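PDB 2DG8: putative tetR-family transcriptional regulatory protein from Streptomyces coelicolor, which probably binds DNA through a helix-turn-helix motif and regulates transcription, as a dimeric member of the TetR family. Local coordinates for residues E12-A17 / R33-R38; E25-V30 / Q55-A60; E152-H157 / E172-I177. All coordinates share one frame; numbering follows the deposited sequence.

Contact 1: E12-A17 / R33-R38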
# COMPACT_ATOMS: atom_id res chain seq x y z
N GLU A 12 16.65 -5.76 21.54
CA GLU A 12 15.49 -6.34 20.86
C GLU A 12 14.21 -5.70 21.38
O GLU A 12 13.27 -5.45 20.61
CB GLU A 12 15.42 -7.86 21.12
CG GLU A 12 16.64 -8.66 20.68
CD GLU A 12 16.45 -10.17 20.85
OE1 GLU A 12 17.37 -10.94 20.49
OE2 GLU A 12 15.37 -10.59 21.33
N ARG A 13 14.16 -5.45 22.68
CA ARG A 13 12.98 -4.85 23.28
C ARG A 13 12.78 -3.44 22.77
O ARG A 13 11.65 -2.98 22.62
CB ARG A 13 13.10 -4.84 24.81
CG ARG A 13 11.81 -5.20 25.53
CD ARG A 13 12.02 -5.21 27.03
NE ARG A 13 13.15 -6.05 27.41
CZ ARG A 13 14.15 -5.64 28.18
NH1 ARG A 13 15.14 -6.47 28.48
NH2 ARG A 13 14.16 -4.40 28.66
N ILE A 14 13.88 -2.75 22.51
CA ILE A 14 13.79 -1.40 22.01
C ILE A 14 13.16 -1.42 20.62
O ILE A 14 12.28 -0.61 20.32
CB ILE A 14 15.17 -0.72 21.96
CG1 ILE A 14 15.64 -0.44 23.40
CG2 ILE A 14 15.10 0.58 21.16
CD1 ILE A 14 17.09 0.03 23.52
N LEU A 15 13.59 -2.37 19.79
CA LEU A 15 13.06 -2.50 18.44
C LEU A 15 11.56 -2.79 18.45
O LEU A 15 10.80 -2.18 17.69
CB LEU A 15 13.80 -3.60 17.68
CG LEU A 15 15.25 -3.26 17.32
CD1 LEU A 15 15.90 -4.46 16.66
CD2 LEU A 15 15.29 -2.05 16.39
N ALA A 16 11.15 -3.70 19.32
CA ALA A 16 9.75 -4.07 19.44
C ALA A 16 8.89 -2.87 19.87
O ALA A 16 7.82 -2.63 19.31
CB ALA A 16 9.59 -5.21 20.44
N ALA A 17 9.37 -2.12 20.85
CA ALA A 17 8.65 -0.96 21.36
C ALA A 17 8.52 0.10 20.27
O ALA A 17 7.52 0.83 20.20
CB ALA A 17 9.39 -0.38 22.57
N ARG A 33 12.49 9.20 23.82
CA ARG A 33 11.83 9.15 25.12
C ARG A 33 10.61 8.22 25.15
O ARG A 33 10.47 7.40 26.05
CB ARG A 33 11.42 10.55 25.55
CG ARG A 33 12.43 11.24 26.47
CD ARG A 33 12.83 12.62 25.95
NE ARG A 33 11.66 13.42 25.59
CZ ARG A 33 11.72 14.69 25.19
NH1 ARG A 33 12.89 15.31 25.10
NH2 ARG A 33 10.61 15.34 24.87
N ARG A 34 9.73 8.36 24.16
CA ARG A 34 8.53 7.53 24.10
C ARG A 34 8.86 6.05 23.99
O ARG A 34 8.21 5.20 24.61
CB ARG A 34 7.66 7.94 22.91
CG ARG A 34 7.19 9.39 22.93
CD ARG A 34 5.96 9.56 22.04
NE ARG A 34 5.50 10.95 22.05
CZ ARG A 34 6.04 11.92 21.33
NH1 ARG A 34 7.07 11.68 20.53
NH2 ARG A 34 5.58 13.17 21.46
N ILE A 35 9.87 5.73 23.19
CA ILE A 35 10.27 4.35 22.99
C ILE A 35 10.91 3.76 24.24
O ILE A 35 10.58 2.64 24.64
CB ILE A 35 11.25 4.23 21.79
CG1 ILE A 35 10.50 4.59 20.50
CG2 ILE A 35 11.82 2.81 21.71
CD1 ILE A 35 11.39 4.77 19.30
N ALA A 36 11.81 4.51 24.87
CA ALA A 36 12.46 4.02 26.08
C ALA A 36 11.40 3.64 27.11
O ALA A 36 11.48 2.58 27.74
CB ALA A 36 13.40 5.09 26.65
N GLN A 37 10.39 4.49 27.28
CA GLN A 37 9.32 4.22 28.23
C GLN A 37 8.57 2.93 27.91
O GLN A 37 8.30 2.12 28.80
CB GLN A 37 8.32 5.38 28.24
CG GLN A 37 7.11 5.15 29.16
CD GLN A 37 7.51 4.84 30.59
OE1 GLN A 37 8.37 5.52 31.17
NE2 GLN A 37 6.88 3.83 31.18
N ARG A 38 8.23 2.73 26.63
CA ARG A 38 7.52 1.52 26.23
C ARG A 38 8.38 0.27 26.39
O ARG A 38 7.89 -0.80 26.74
CB ARG A 38 7.07 1.64 24.77
CG ARG A 38 5.94 2.61 24.51
CD ARG A 38 5.71 2.75 23.01
NE ARG A 38 4.50 3.50 22.70
CZ ARG A 38 3.33 2.95 22.38
NH1 ARG A 38 3.22 1.62 22.32
NH2 ARG A 38 2.28 3.71 22.10

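Contact 2: E25-V30 / Q55-A60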
# COMPACT_ATOMS: atom_id res chain seq x y z
N GLU A 25 0.70 4.91 17.28
CA GLU A 25 0.66 6.37 17.13
C GLU A 25 1.14 6.94 15.81
O GLU A 25 0.96 8.14 15.55
CB GLU A 25 1.45 7.02 18.27
CG GLU A 25 0.91 6.72 19.67
CD GLU A 25 1.79 7.26 20.78
OE1 GLU A 25 2.20 8.44 20.69
OE2 GLU A 25 2.08 6.52 21.74
N GLY A 26 1.77 6.11 14.98
CA GLY A 26 2.26 6.59 13.71
C GLY A 26 3.74 6.94 13.72
O GLY A 26 4.33 7.18 14.78
N ILE A 27 4.33 6.98 12.53
CA ILE A 27 5.74 7.27 12.36
C ILE A 27 6.20 8.62 12.94
O ILE A 27 7.27 8.70 13.55
CB ILE A 27 6.12 7.19 10.87
CG1 ILE A 27 7.64 7.21 10.70
CG2 ILE A 27 5.49 8.35 10.10
CD1 ILE A 27 8.31 5.95 11.20
N ALA A 28 5.41 9.67 12.77
CA ALA A 28 5.80 10.99 13.27
C ALA A 28 5.96 11.06 14.79
O ALA A 28 6.66 11.94 15.30
CB ALA A 28 4.80 12.05 12.80
N ARG A 29 5.33 10.14 15.51
CA ARG A 29 5.42 10.12 16.96
C ARG A 29 6.65 9.37 17.48
O ARG A 29 6.81 9.21 18.69
CB ARG A 29 4.15 9.49 17.55
CG ARG A 29 2.93 10.37 17.45
CD ARG A 29 2.92 11.43 18.55
NE ARG A 29 2.66 10.83 19.86
CZ ARG A 29 2.54 11.53 20.99
NH1 ARG A 29 2.30 10.90 22.13
NH2 ARG A 29 2.65 12.85 20.97
N VAL A 30 7.50 8.91 16.57
CA VAL A 30 8.70 8.19 16.99
C VAL A 30 9.68 9.12 17.70
O VAL A 30 10.08 10.15 17.16
CB VAL A 30 9.44 7.55 15.78
CG1 VAL A 30 10.82 7.07 16.22
CG2 VAL A 30 8.63 6.38 15.22
N GLN A 55 19.01 4.35 11.85
CA GLN A 55 19.41 2.96 12.06
C GLN A 55 18.31 2.24 12.85
O GLN A 55 17.98 1.09 12.57
CB GLN A 55 20.72 2.88 12.84
CG GLN A 55 21.10 1.45 13.18
CD GLN A 55 22.32 1.37 14.06
OE1 GLN A 55 22.28 1.77 15.23
NE2 GLN A 55 23.41 0.87 13.51
N LEU A 56 17.77 2.93 13.85
CA LEU A 56 16.70 2.38 14.69
C LEU A 56 15.52 2.00 13.78
O LEU A 56 15.03 0.87 13.83
CB LEU A 56 16.28 3.44 15.72
CG LEU A 56 15.39 3.17 16.95
CD1 LEU A 56 13.98 3.55 16.63
CD2 LEU A 56 15.50 1.70 17.39
N LEU A 57 15.08 2.94 12.95
CA LEU A 57 13.97 2.67 12.05
C LEU A 57 14.28 1.57 11.04
O LEU A 57 13.43 0.72 10.74
CB LEU A 57 13.56 3.94 11.30
CG LEU A 57 12.85 5.02 12.13
CD1 LEU A 57 12.43 6.15 11.22
CD2 LEU A 57 11.64 4.42 12.82
N ARG A 58 15.50 1.56 10.53
CA ARG A 58 15.89 0.54 9.57
C ARG A 58 15.88 -0.83 10.23
O ARG A 58 15.39 -1.80 9.64
CB ARG A 58 17.28 0.84 8.99
CG ARG A 58 17.33 2.13 8.16
CD ARG A 58 18.74 2.45 7.68
NE ARG A 58 19.17 1.61 6.57
CZ ARG A 58 18.72 1.73 5.33
NH1 ARG A 58 17.83 2.67 5.02
NH2 ARG A 58 19.17 0.92 4.38
N GLU A 59 16.40 -0.92 11.45
CA GLU A 59 16.42 -2.19 12.15
C GLU A 59 15.03 -2.62 12.61
O GLU A 59 14.74 -3.81 12.65
CB GLU A 59 17.38 -2.15 13.35
CG GLU A 59 18.83 -1.87 12.98
CD GLU A 59 19.82 -2.35 14.03
OE1 GLU A 59 20.91 -1.74 14.14
OE2 GLU A 59 19.52 -3.34 14.73
N ALA A 60 14.18 -1.65 12.95
CA ALA A 60 12.82 -1.96 13.39
C ALA A 60 11.97 -2.50 12.24
O ALA A 60 11.31 -3.53 12.38
CB ALA A 60 12.16 -0.72 13.97

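Contact 3: E152-H157 / E172-I177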
# COMPACT_ATOMS: atom_id res chain seq x y z
N GLU A 152 0.31 -8.80 -3.36
CA GLU A 152 0.35 -7.46 -2.78
C GLU A 152 -0.99 -6.76 -3.01
O GLU A 152 -1.59 -6.23 -2.08
CB GLU A 152 1.47 -6.65 -3.44
CG GLU A 152 1.73 -5.31 -2.80
CD GLU A 152 2.53 -5.44 -1.52
OE1 GLU A 152 3.65 -6.00 -1.57
OE2 GLU A 152 2.05 -4.98 -0.46
N GLY A 153 -1.44 -6.76 -4.26
CA GLY A 153 -2.68 -6.11 -4.62
C GLY A 153 -3.95 -6.73 -4.05
O GLY A 153 -4.85 -6.00 -3.64
N LEU A 154 -4.04 -8.06 -4.05
CA LEU A 154 -5.21 -8.75 -3.51
C LEU A 154 -5.33 -8.50 -2.01
O LEU A 154 -6.42 -8.27 -1.49
CB LEU A 154 -5.12 -10.27 -3.77
CG LEU A 154 -5.35 -10.78 -5.20
CD1 LEU A 154 -5.03 -12.27 -5.30
CD2 LEU A 154 -6.79 -10.53 -5.61
N THR A 155 -4.20 -8.54 -1.32
CA THR A 155 -4.15 -8.32 0.11
C THR A 155 -4.66 -6.92 0.45
O THR A 155 -5.51 -6.73 1.32
CB THR A 155 -2.70 -8.46 0.63
OG1 THR A 155 -2.24 -9.80 0.38
CG2 THR A 155 -2.63 -8.16 2.11
N LEU A 156 -4.12 -5.94 -0.27
CA LEU A 156 -4.47 -4.55 -0.08
C LEU A 156 -5.94 -4.30 -0.35
O LEU A 156 -6.60 -3.61 0.43
CB LEU A 156 -3.61 -3.67 -1.00
CG LEU A 156 -3.60 -2.15 -0.80
CD1 LEU A 156 -4.89 -1.54 -1.34
CD2 LEU A 156 -3.41 -1.84 0.67
N HIS A 157 -6.46 -4.84 -1.44
CA HIS A 157 -7.86 -4.62 -1.75
C HIS A 157 -8.82 -5.31 -0.80
O HIS A 157 -9.92 -4.82 -0.59
CB HIS A 157 -8.17 -5.00 -3.20
CG HIS A 157 -7.72 -3.98 -4.19
ND1 HIS A 157 -8.14 -3.98 -5.50
CD2 HIS A 157 -6.92 -2.90 -4.05
CE1 HIS A 157 -7.61 -2.94 -6.13
NE2 HIS A 157 -6.86 -2.27 -5.26
N GLU A 172 -8.83 -17.93 -8.07
CA GLU A 172 -8.86 -17.84 -9.53
C GLU A 172 -7.76 -16.92 -10.07
O GLU A 172 -7.10 -17.25 -11.05
CB GLU A 172 -10.22 -17.33 -10.03
CG GLU A 172 -10.40 -17.50 -11.53
CD GLU A 172 -11.73 -16.96 -12.04
OE1 GLU A 172 -11.90 -15.72 -12.09
OE2 GLU A 172 -12.61 -17.78 -12.39
N ALA A 173 -7.59 -15.75 -9.45
CA ALA A 173 -6.56 -14.81 -9.91
C ALA A 173 -5.20 -15.49 -9.79
O ALA A 173 -4.36 -15.39 -10.69
CB ALA A 173 -6.59 -13.54 -9.05
N ILE A 174 -5.00 -16.18 -8.69
CA ILE A 174 -3.75 -16.88 -8.48
C ILE A 174 -3.56 -17.94 -9.56
O ILE A 174 -2.50 -18.02 -10.17
CB ILE A 174 -3.73 -17.52 -7.07
CG1 ILE A 174 -3.66 -16.40 -6.02
CG2 ILE A 174 -2.56 -18.47 -6.94
CD1 ILE A 174 -4.06 -16.81 -4.62
N ALA A 175 -4.60 -18.73 -9.82
CA ALA A 175 -4.50 -19.77 -10.85
C ALA A 175 -4.16 -19.14 -12.19
O ALA A 175 -3.31 -19.65 -12.91
CB ALA A 175 -5.82 -20.55 -10.96
N ARG A 176 -4.81 -18.03 -12.52
CA ARG A 176 -4.55 -17.35 -13.78
C ARG A 176 -3.11 -16.80 -13.90
O ARG A 176 -2.43 -17.06 -14.90
CB ARG A 176 -5.61 -16.26 -13.99
CG ARG A 176 -6.87 -16.84 -14.66
CD ARG A 176 -8.22 -16.21 -14.26
NE ARG A 176 -8.48 -14.91 -14.87
CZ ARG A 176 -9.69 -14.45 -15.18
NH1 ARG A 176 -9.83 -13.25 -15.72
NH2 ARG A 176 -10.77 -15.20 -14.97
N ILE A 177 -2.64 -16.08 -12.89
CA ILE A 177 -1.28 -15.51 -12.91
C ILE A 177 -0.20 -16.61 -12.97
O ILE A 177 0.86 -16.41 -13.56
CB ILE A 177 -1.02 -14.61 -11.67
CG1 ILE A 177 -0.01 -13.51 -12.01
CG2 ILE A 177 -0.46 -15.43 -10.52
CD1 ILE A 177 -0.54 -12.43 -12.91

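Contact 1: E12-A17 / R33-R38
A17 and R38 meet through their CB atoms, 3.8 Å apart, where helix 10-25 passes helix 32-39. The axes of the two short segments come within 8.6 Å at 116°, and the small side chain of A17 allows the CA atoms of A17 and R38 to stand 5.6 Å apart. From CB, the R38 chain sets CG anti to its own carbonyl carbon (chi1 -72°) and then runs extended to NE. This course carries it alongside helix 10-25: CB rests on the A17 methyl, CD passes 3.9 Å from A17 O, and the guanidinium goes on to the C-terminal end of the same helix. There NH2 makes a salt bridge with E25 and NH1 one with E24, while the R38 side chain also touches D20 and L21. Helix 32-39 and helix 44-49 form the helix-turn-helix of the TetR family, and helix 10-25 packs against them. The remainder is van der Waals packing, of methyls on methyls and on backbone oxygens. The methyl CG2 of I35 packs against both I14 and A17, 3.7 Å from I14 O and 4.0 Å from I14 CG2, and the two isoleucine side chains meet at about a right angle. A17 CB also lies 3.8 Å from the carbonyl oxygen I35 O; the A17 methyl thus packs against I35 O and R38 CB, which lie side by side along helix 32-39. M46 of helix 44-49 touches both I14 and I35, bringing the third helix onto the same hydrophobic patch.

Contact 2: E25-V30 / Q55-A60
L57 reaches from helix 53-77 toward I27 and V30, in the turn that links helix 10-25 to helix 32-39. It has the largest buried area of the three, and both of its methyls are used. CD2 stands 4.0 Å from I27 CD1, and CD1 is 4.1 Å from that same I27 atom, which therefore faces the fork of the leucine. I27 gets there by its longer branch: CG1 is anti to the backbone N (chi1 -168°), which carries CD1 across to L57, and the two side chains cross obliquely. V30 approaches more directly, its CB bond aimed at helix 53-77, and its CG2 lies 4.3 Å from L57 CD2. A short 3-10 turn at 27-29, with V30 N bonded to I27 O, brings I27 and V30, three positions apart, to face L57 together. G26, with positive phi, ends the preceding helix. Away from L57, R29 grips E25 side-on: NE lies 2.6 Å and NH1 2.9 Å from the single oxygen E25 OE1, which lies nearly in the guanidinium plane. The same carboxylate also pairs with helix 32-39. L21 and I22 of helix 10-25 continue the apolar cluster, and Y120 touches L57; A28 meets A28 of the second subunit. In the TetR family a helix like 53-77 joins the DNA-binding and C-terminal domains. With no hydrogen bond across it, the contact rests on methyl packing alone, which is much less directional than the charged grip beside it.

Contact 3: E152-H157 / E172-I177
L154 meets A173 and I174 inside the all-helical C-terminal domain of the TetR fold, joining helix 141-159 to the last helix, 167-177. The apolar interaction is small and falls to one leucine methyl. L154 has CG beside its backbone N (chi1 -73°) and CD1 anti to CA, a stretched course that spans the distance between backbones whose nearest CA atoms, those of L154 and A173, are 8.9 Å apart. CD1 arrives 4.3 Å from A173 CB. I174 comes in at the flank: its CB bond does not aim at helix 141-159, but CG1, beside the backbone N, lies near the same methyl. V93 and V89 of helix 82-98 touch L154 and I174 respectively and enlarge the cluster, and A149 of the second subunit packs on L154.

No polar bond joins the two segments; those around them run within a helix, to Y111 of the same chain (from E152 OE2) and across the dimer. R176 NH2 forms a salt bridge with E172 OE1, 3.1 Å away and one turn back, while R176 NH1 bonds to I177 O and T143 OG1 of the second subunit. On helix 141-159, E152 OE1 bonds to H157 NE2 of the second subunit, and the same pair recurs with the chains exchanged. The longer of the two apolar contacts between the segments is L154 CD1 to I174 CG1, 4.4 Å.

Overall arrangement
Contacts 1 and 2 share the DNA-binding part of the chain, their centres 10 Å apart, and their segments alternate in sequence. A salt bridge joins them directly, as does L15 of helix 10-25, which packs on helix 53-77 beside E59 and A60. Contact 1 is buried and close, with backbone oxygens among its neighbours; contact 2 is only partly buried, its backbones farther apart and bridged by methyl ends of I27, V30 and L57. Contact 3, about 30 Å from contact 2 between centres, belongs to the C-terminal domain. It is buried yet slight, and unlike contact 1 it adjoins the second subunit with a network of polar bonds.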